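Local coordinates for protein putative Glycerophosphoryl diester phosphodiesterase (Silicibacter pomeroyi, PDB 3L12) that is a putative member of the glycerophosphoryl diester phosphodiesterase family with a TIM-barrel fold and holds a magnesium ion among its acidic side chains, at residues A[42-54]-A[139-151]. Residues are numbered along the deposited sequence; the frame is centred on the assembly and turned at random. Where two conformers were deposited one is given.
Sequences LAAGVRALEFDVV and YGDQAPYLLLELK. With MG (magnesium ion), chain C.
Tyr139 offers one ring face to Leu42, whose CD1 makes a CH-pi contact 3.7 Å from the ring centroid. The contact lies just before two neighbouring parallel strands of a TIM barrel, 48-55 and 145-150, pair up. Before the second strand starts, the guanidinium of Arg47 grips two successive carbonyls. NH1 donates to Gln142 O at 2.6 Å and NH2 to Ala143 O at 3.0 Å. Both nitrogens sit above the carbonyl planes. The Arg47 chain bends at chi2 (-71°) and chi3 (-46°), which brings the edge of its guanidinium to the two carbonyls. Ala143 O also accepts from Arg182. Pro144 CG touches both Leu42 CD2 and Leu49 CD1. From Tyr145 N, bonded to Arg47 O, to Lys151 N, bonded to Val53 O, the two backbones alternate as donor and acceptor.

Leu146, Leu148 and Leu150 share the face of Leu49, Phe51 and Val53, turned to the surrounding helices. Leu146 CB meets the edge of the Phe51 ring, while Leu148 CG lies 3.7 Å from Phe51 CE2. Leu147 and Glu149 lie on the barrel-interior face with Glu50 and Asp52. Glu149 reaches the magnesium ion through OE1 on an extended chain. Glu50 OE2 and Asp52 OD1 also bind the magnesium ion, each at 2.1 Å. Asp52 OD2 is held by Asn33. Water 1, bound to the metal, donates to Asp52 OD2 and to Glu50 OE1, both at 2.6 Å.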
ATOM      1  N   LEU A  42       1.362   6.154  -6.680  1.00  6.43           N
ATOM      2  CA  LEU A  42       0.513   6.735  -7.710  1.00  8.91           C
ATOM      3  C   LEU A  42      -0.868   6.061  -7.827  1.00  8.32           C
ATOM      4  O   LEU A  42      -1.890   6.732  -8.102  1.00  9.85           O
ATOM      5  CB  LEU A  42       1.213   6.738  -9.056  1.00  9.44           C
ATOM      6  CG  LEU A  42       2.526   7.508  -9.043  1.00  9.53           C
ATOM      7  CD1 LEU A  42       3.209   7.301 -10.390  1.00 10.71           C
ATOM      8  CD2 LEU A  42       2.307   8.993  -8.827  1.00 11.69           C
ATOM      9  N   ALA A  43      -0.917   4.770  -7.589  1.00  8.09           N
ATOM     10  CA  ALA A  43      -2.171   4.031  -7.564  1.00  9.13           C
ATOM     11  C   ALA A  43      -3.022   4.380  -6.347  1.00  8.96           C
ATOM     12  O   ALA A  43      -4.241   4.224  -6.353  1.00 11.76           O
ATOM     13  CB  ALA A  43      -1.930   2.499  -7.623  1.00 10.45           C
ATOM     14  N   ALA A  44      -2.414   4.919  -5.323  1.00  9.28           N
ATOM     15  CA  ALA A  44      -3.147   5.335  -4.161  1.00 10.75           C
ATOM     16  C   ALA A  44      -3.643   6.792  -4.326  1.00 12.41           C
ATOM     17  O   ALA A  44      -4.058   7.375  -3.362  1.00 15.01           O
ATOM     18  CB  ALA A  44      -2.268   5.184  -2.910  1.00 10.73           C
ATOM     19  N   GLY A  45      -3.515   7.375  -5.515  1.00 10.29           N
ATOM     20  CA  GLY A  45      -3.992   8.736  -5.852  1.00 10.59           C
ATOM     21  C   GLY A  45      -3.094   9.910  -5.486  1.00 11.25           C
ATOM     22  O   GLY A  45      -3.526  11.086  -5.537  1.00 13.27           O
ATOM     23  N   VAL A  46      -1.861   9.629  -5.096  1.00  7.23           N
ATOM     24  CA  VAL A  46      -0.931  10.629  -4.738  1.00  7.74           C
ATOM     25  C   VAL A  46      -0.433  11.238  -6.052  1.00  7.30           C
ATOM     26  O   VAL A  46      -0.079  10.532  -6.973  1.00  9.43           O
ATOM     27  CB  VAL A  46       0.188  10.025  -3.884  1.00  8.14           C
ATOM     28  CG1 VAL A  46       1.330  11.007  -3.667  1.00 10.93           C
ATOM     29  CG2 VAL A  46      -0.379   9.515  -2.520  1.00  9.48           C
ATOM     30  N   ARG A  47      -0.375  12.569  -6.086  1.00  7.72           N
ATOM     31  CA  ARG A  47      -0.022  13.308  -7.284  1.00  9.46           C
ATOM     32  C   ARG A  47       1.377  13.958  -7.253  1.00  7.51           C
ATOM     33  O   ARG A  47       1.768  14.661  -8.199  1.00  9.22           O
ATOM     34  CB  ARG A  47      -1.058  14.395  -7.501  1.00 10.65           C
ATOM     35  CG  ARG A  47      -2.494  13.901  -7.641  1.00 15.58           C
ATOM     36  CD  ARG A  47      -2.717  13.190  -8.944  1.00 19.43           C
ATOM     37  NE  ARG A  47      -2.122  13.968 -10.054  1.00 24.07           N
ATOM     38  CZ  ARG A  47      -1.146  13.566 -10.900  1.00 27.70           C
ATOM     39  NH1 ARG A  47      -0.674  12.319 -10.915  1.00 27.69           N
ATOM     40  NH2 ARG A  47      -0.670  14.433 -11.801  1.00 29.53           N
ATOM     41  N   ALA A  48       2.109  13.759  -6.189  1.00  6.84           N
ATOM     42  CA  ALA A  48       3.442  14.301  -6.033  1.00  6.07           C
ATOM     43  C   ALA A  48       4.305  13.352  -5.225  1.00  5.68           C
ATOM     44  O   ALA A  48       3.844  12.739  -4.268  1.00  6.18           O
ATOM     45  CB  ALA A  48       3.365  15.617  -5.356  1.00  7.78           C
ATOM     46  N   LEU A  49       5.559  13.223  -5.636  1.00  7.22           N
ATOM     47  CA  LEU A  49       6.486  12.302  -5.048  1.00  7.78           C
ATOM     48  C   LEU A  49       7.737  13.016  -4.652  1.00  8.44           C
ATOM     49  O   LEU A  49       8.203  13.887  -5.381  1.00 10.15           O
ATOM     50  CB  LEU A  49       6.925  11.250  -6.091  1.00 10.18           C
ATOM     51  CG  LEU A  49       5.876  10.376  -6.781  1.00  9.52           C
ATOM     52  CD1 LEU A  49       6.499   9.478  -7.806  1.00  9.83           C
ATOM     53  CD2 LEU A  49       5.109   9.551  -5.711  1.00  9.65           C
ATOM     54  N   GLU A  50       8.314  12.617  -3.532  1.00  6.02           N
ATOM     55  CA  GLU A  50       9.633  13.032  -3.173  1.00  6.48           C
ATOM     56  C   GLU A  50      10.552  11.814  -3.203  1.00  6.66           C
ATOM     57  O   GLU A  50      10.155  10.700  -2.811  1.00  6.88           O
ATOM     58  CB  GLU A  50       9.636  13.651  -1.816  1.00  7.11           C
ATOM     59  CG  GLU A  50      10.959  14.257  -1.347  1.00  6.21           C
ATOM     60  CD  GLU A  50      11.948  13.312  -0.672  1.00  7.77           C
ATOM     61  OE1 GLU A  50      11.644  12.140  -0.459  1.00  7.25           O
ATOM     62  OE2 GLU A  50      13.083  13.762  -0.296  1.00  8.03           O
ATOM     63  N   PHE A  51      11.771  12.010  -3.656  1.00  6.64           N
ATOM     64  CA  PHE A  51      12.733  10.945  -3.692  1.00  7.17           C
ATOM     65  C   PHE A  51      14.137  11.571  -3.729  1.00  8.77           C
ATOM     66  O   PHE A  51      14.263  12.778  -3.934  1.00  6.80           O
ATOM     67  CB  PHE A  51      12.477  10.059  -4.894  1.00  6.74           C
ATOM     68  CG  PHE A  51      12.512  10.805  -6.186  1.00  7.17           C
ATOM     69  CD1 PHE A  51      11.381  11.406  -6.671  1.00 10.75           C
ATOM     70  CD2 PHE A  51      13.706  10.925  -6.924  1.00  9.85           C
ATOM     71  CE1 PHE A  51      11.399  12.093  -7.891  1.00 11.23           C
ATOM     72  CE2 PHE A  51      13.733  11.621  -8.138  1.00 11.62           C
ATOM     73  CZ  PHE A  51      12.550  12.190  -8.615  1.00 11.74           C
ATOM     74  N   ASP A  52      15.151  10.727  -3.585  1.00  6.87           N
ATOM     75  CA  ASP A  52      16.525  11.198  -3.383  1.00  5.93           C
ATOM     76  C   ASP A  52      17.395  10.675  -4.484  1.00  6.72           C
ATOM     77  O   ASP A  52      17.175   9.509  -4.930  1.00  7.20           O
ATOM     78  CB  ASP A  52      17.042  10.712  -2.050  1.00  7.70           C
ATOM     79  CG  ASP A  52      16.041  10.949  -0.936  1.00  7.66           C
ATOM     80  OD1 ASP A  52      15.929  12.139  -0.487  1.00  8.93           O
ATOM     81  OD2 ASP A  52      15.380   9.953  -0.524  1.00  7.85           O
ATOM     82  N   VAL A  53      18.389  11.475  -4.876  1.00  8.15           N
ATOM     83  CA  VAL A  53      19.311  11.059  -5.917  1.00  8.56           C
ATOM     84  C   VAL A  53      20.743  11.250  -5.441  1.00  8.62           C
ATOM     85  O   VAL A  53      21.081  12.273  -4.875  1.00  7.90           O
ATOM     86  CB  VAL A  53      19.075  11.816  -7.229  1.00  7.96           C
ATOM     87  CG1 VAL A  53      20.088  11.398  -8.344  1.00  8.54           C
ATOM     88  CG2 VAL A  53      17.613  11.606  -7.695  1.00  8.01           C
ATOM     89  N   VAL A  54      21.537  10.197  -5.651  0.70  8.89           N
ATOM     90  CA  VAL A  54      22.943  10.128  -5.280  0.70  9.18           C
ATOM     91  C   VAL A  54      23.743   9.576  -6.486  0.70  8.56           C
ATOM     92  O   VAL A  54      23.220   8.766  -7.295  0.70  9.03           O
ATOM     93  CB  VAL A  54      23.042   9.182  -4.027  0.70 10.65           C
ATOM     94  CG1 VAL A  54      24.469   8.891  -3.686  0.70 11.35           C
ATOM     95  CG2 VAL A  54      22.220   9.752  -2.819  0.70 11.76           C
ATOM     96  N   TYR A 139       2.824   7.870 -17.304  1.00 20.28           N
ATOM     97  CA  TYR A 139       1.477   8.232 -16.854  1.00 19.88           C
ATOM     98  C   TYR A 139       0.924   9.432 -17.653  1.00 20.01           C
ATOM     99  O   TYR A 139      -0.213   9.826 -17.440  1.00 19.96           O
ATOM    100  CB  TYR A 139       1.460   8.513 -15.350  1.00 19.43           C
ATOM    101  CG  TYR A 139       1.689   7.272 -14.517  1.00 19.12           C
ATOM    102  CD1 TYR A 139       2.972   6.773 -14.318  1.00 18.74           C
ATOM    103  CD2 TYR A 139       0.634   6.625 -13.857  1.00 20.54           C
ATOM    104  CE1 TYR A 139       3.202   5.645 -13.519  1.00 19.42           C
ATOM    105  CE2 TYR A 139       0.861   5.498 -13.064  1.00 19.80           C
ATOM    106  CZ  TYR A 139       2.155   5.010 -12.901  1.00 20.65           C
ATOM    107  OH  TYR A 139       2.408   3.879 -12.105  1.00 19.61           O
ATOM    108  N   GLY A 140       1.746  10.035 -18.515  1.00 19.63           N
ATOM    109  CA  GLY A 140       1.302  11.137 -19.375  1.00 21.54           C
ATOM    110  C   GLY A 140       0.828  12.353 -18.603  1.00 22.26           C
ATOM    111  O   GLY A 140       1.547  12.888 -17.742  1.00 22.17           O
ATOM    112  N   ASP A 141      -0.406  12.774 -18.870  1.00 22.18           N
ATOM    113  CA  ASP A 141      -0.967  13.912 -18.176  1.00 23.26           C
ATOM    114  C   ASP A 141      -1.143  13.620 -16.697  1.00 21.46           C
ATOM    115  O   ASP A 141      -1.240  14.546 -15.924  1.00 21.18           O
ATOM    116  CB  ASP A 141      -2.308  14.324 -18.759  1.00 25.82           C
ATOM    117  CG  ASP A 141      -2.169  15.043 -20.087  1.00 28.74           C
ATOM    118  OD1 ASP A 141      -1.038  15.441 -20.470  1.00 31.79           O
ATOM    119  OD2 ASP A 141      -3.211  15.234 -20.732  1.00 30.24           O
ATOM    120  N   GLN A 142      -1.169  12.345 -16.314  1.00 20.00           N
ATOM    121  CA  GLN A 142      -1.263  11.985 -14.898  1.00 20.81           C
ATOM    122  C   GLN A 142       0.132  11.801 -14.256  1.00 17.83           C
ATOM    123  O   GLN A 142       0.222  11.259 -13.133  1.00 16.84           O
ATOM    124  CB  GLN A 142      -2.112  10.715 -14.736  1.00 23.18           C
ATOM    125  CG  GLN A 142      -3.471  10.815 -15.475  1.00 27.22           C
ATOM    126  CD  GLN A 142      -4.228  12.075 -15.099  1.00 29.78           C
ATOM    127  OE1 GLN A 142      -4.339  12.398 -13.903  1.00 32.44           O
ATOM    128  NE2 GLN A 142      -4.775  12.794 -16.113  1.00 31.71           N
ATOM    129  N   ALA A 143       1.206  12.203 -14.948  1.00 15.99           N
ATOM    130  CA  ALA A 143       2.559  12.124 -14.339  1.00 14.29           C
ATOM    131  C   ALA A 143       2.584  12.973 -13.080  1.00 12.63           C
ATOM    132  O   ALA A 143       2.018  14.048 -13.046  1.00 11.83           O
ATOM    133  CB  ALA A 143       3.649  12.590 -15.293  1.00 16.20           C
ATOM    134  N   PRO A 144       3.224  12.484 -12.017  1.00  9.57           N
ATOM    135  CA  PRO A 144       3.276  13.270 -10.796  1.00  8.68           C
ATOM    136  C   PRO A 144       4.249  14.432 -10.820  1.00 10.08           C
ATOM    137  O   PRO A 144       5.167  14.483 -11.663  1.00 10.88           O
ATOM    138  CB  PRO A 144       3.788  12.272  -9.771  1.00  9.42           C
ATOM    139  CG  PRO A 144       4.536  11.302 -10.561  1.00  9.43           C
ATOM    140  CD  PRO A 144       3.910  11.181 -11.893  1.00 10.43           C
ATOM    141  N   TYR A 145       4.067  15.339  -9.877  1.00  9.59           N
ATOM    142  CA  TYR A 145       5.020  16.395  -9.632  1.00  9.37           C
ATOM    143  C   TYR A 145       6.148  15.701  -8.871  1.00  9.84           C
ATOM    144  O   TYR A 145       5.900  14.788  -8.055  1.00 11.06           O
ATOM    145  CB  TYR A 145       4.359  17.537  -8.835  1.00  9.01           C
ATOM    146  CG  TYR A 145       3.386  18.236  -9.720  1.00  8.78           C
ATOM    147  CD1 TYR A 145       2.092  17.764  -9.902  1.00  8.76           C
ATOM    148  CD2 TYR A 145       3.791  19.317 -10.455  1.00 10.60           C
ATOM    149  CE1 TYR A 145       1.233  18.390 -10.821  1.00 10.70           C
ATOM    150  CE2 TYR A 145       2.927  19.948 -11.323  1.00 11.15           C
ATOM    151  CZ  TYR A 145       1.662  19.476 -11.495  1.00 11.70           C
ATOM    152  OH  TYR A 145       0.857  20.144 -12.393  1.00 13.84           O
ATOM    153  N   LEU A 146       7.378  16.138  -9.109  1.00  9.53           N
ATOM    154  CA  LEU A 146       8.555  15.517  -8.507  1.00 10.00           C
ATOM    155  C   LEU A 146       9.380  16.509  -7.682  1.00 11.61           C
ATOM    156  O   LEU A 146       9.820  17.554  -8.176  1.00 12.17           O
ATOM    157  CB  LEU A 146       9.443  14.973  -9.628  1.00 11.17           C
ATOM    158  CG  LEU A 146       8.818  14.048 -10.674  1.00 11.02           C
ATOM    159  CD1 LEU A 146       9.884  13.686 -11.702  1.00 13.90           C
ATOM    160  CD2 LEU A 146       8.249  12.803 -10.094  1.00 11.97           C
ATOM    161  N   LEU A 147       9.585  16.175  -6.423  1.00  8.14           N
ATOM    162  CA  LEU A 147      10.431  16.912  -5.521  1.00 10.07           C
ATOM    163  C   LEU A 147      11.699  16.043  -5.477  1.00  9.01           C
ATOM    164  O   LEU A 147      11.792  15.055  -4.748  1.00  8.70           O
ATOM    165  CB  LEU A 147       9.712  17.005  -4.186  1.00 12.09           C
ATOM    166  CG  LEU A 147      10.097  18.030  -3.186  1.00 13.27           C
ATOM    167  CD1 LEU A 147      10.036  19.506  -3.779  1.00 13.91           C
ATOM    168  CD2 LEU A 147       9.199  17.901  -1.974  1.00 13.08           C
ATOM    169  N   LEU A 148      12.658  16.408  -6.325  1.00  8.17           N
ATOM    170  CA  LEU A 148      13.873  15.627  -6.550  1.00  7.89           C
ATOM    171  C   LEU A 148      14.958  16.132  -5.618  1.00  7.33           C
ATOM    172  O   LEU A 148      15.533  17.225  -5.786  1.00  8.05           O
ATOM    173  CB  LEU A 148      14.236  15.730  -8.028  1.00  8.67           C
ATOM    174  CG  LEU A 148      15.357  14.870  -8.559  1.00  7.72           C
ATOM    175  CD1 LEU A 148      15.264  14.894 -10.077  1.00 10.17           C
ATOM    176  CD2 LEU A 148      16.767  15.273  -8.045  1.00  7.69           C
ATOM    177  N   GLU A 149      15.207  15.343  -4.580  1.00  6.17           N
ATOM    178  CA  GLU A 149      16.192  15.735  -3.549  1.00  6.42           C
ATOM    179  C   GLU A 149      17.594  15.334  -4.030  1.00  7.35           C
ATOM    180  O   GLU A 149      17.918  14.134  -4.107  1.00  7.96           O
ATOM    181  CB  GLU A 149      15.905  15.140  -2.174  1.00  6.50           C
ATOM    182  CG  GLU A 149      16.789  15.796  -1.118  1.00  7.41           C
ATOM    183  CD  GLU A 149      16.703  15.252   0.288  1.00  8.93           C
ATOM    184  OE1 GLU A 149      15.699  14.651   0.674  1.00  7.72           O
ATOM    185  OE2 GLU A 149      17.692  15.521   1.058  1.00 10.10           O
ATOM    186  N   LEU A 150      18.418  16.329  -4.334  1.00  8.12           N
ATOM    187  CA  LEU A 150      19.819  16.078  -4.641  1.00  9.50           C
ATOM    188  C   LEU A 150      20.562  15.897  -3.314  1.00 10.66           C
ATOM    189  O   LEU A 150      20.557  16.823  -2.494  1.00  9.67           O
ATOM    190  CB  LEU A 150      20.407  17.237  -5.405  1.00 10.45           C
ATOM    191  CG  LEU A 150      19.902  17.400  -6.858  1.00 10.68           C
ATOM    192  CD1 LEU A 150      18.722  18.334  -6.840  1.00 11.89           C
ATOM    193  CD2 LEU A 150      20.971  17.913  -7.794  1.00 13.80           C
ATOM    194  N   LYS A 151      21.154  14.712  -3.122  1.00 12.83           N
ATOM    195  CA  LYS A 151      21.867  14.311  -1.881  1.00 16.38           C
ATOM    196  C   LYS A 151      23.339  14.267  -2.243  1.00 18.48           C
ATOM    197  O   LYS A 151      23.846  13.329  -2.883  1.00 17.93           O
ATOM    198  CB  LYS A 151      21.352  12.968  -1.340  1.00 19.88           C
ATOM    199  CG  LYS A 151      21.879  12.557   0.049  1.00 24.84           C
ATOM    200  CD  LYS A 151      21.176  13.407   1.109  1.00 26.39           C
ATOM    201  CE  LYS A 151      21.234  12.835   2.519  1.00 28.45           C
ATOM    202  NZ  LYS A 151      22.437  13.367   3.214  1.00 28.61           N
TER
HETATM  203 MG    MG C 313      14.651  13.006   0.894  1.00 11.99          MG
HETATM  204  O   HOH W   1      13.643  11.192   0.985  1.00  6.36           O
HETATM  205  O   HOH W   2      15.920  12.342   2.476  1.00  8.36           O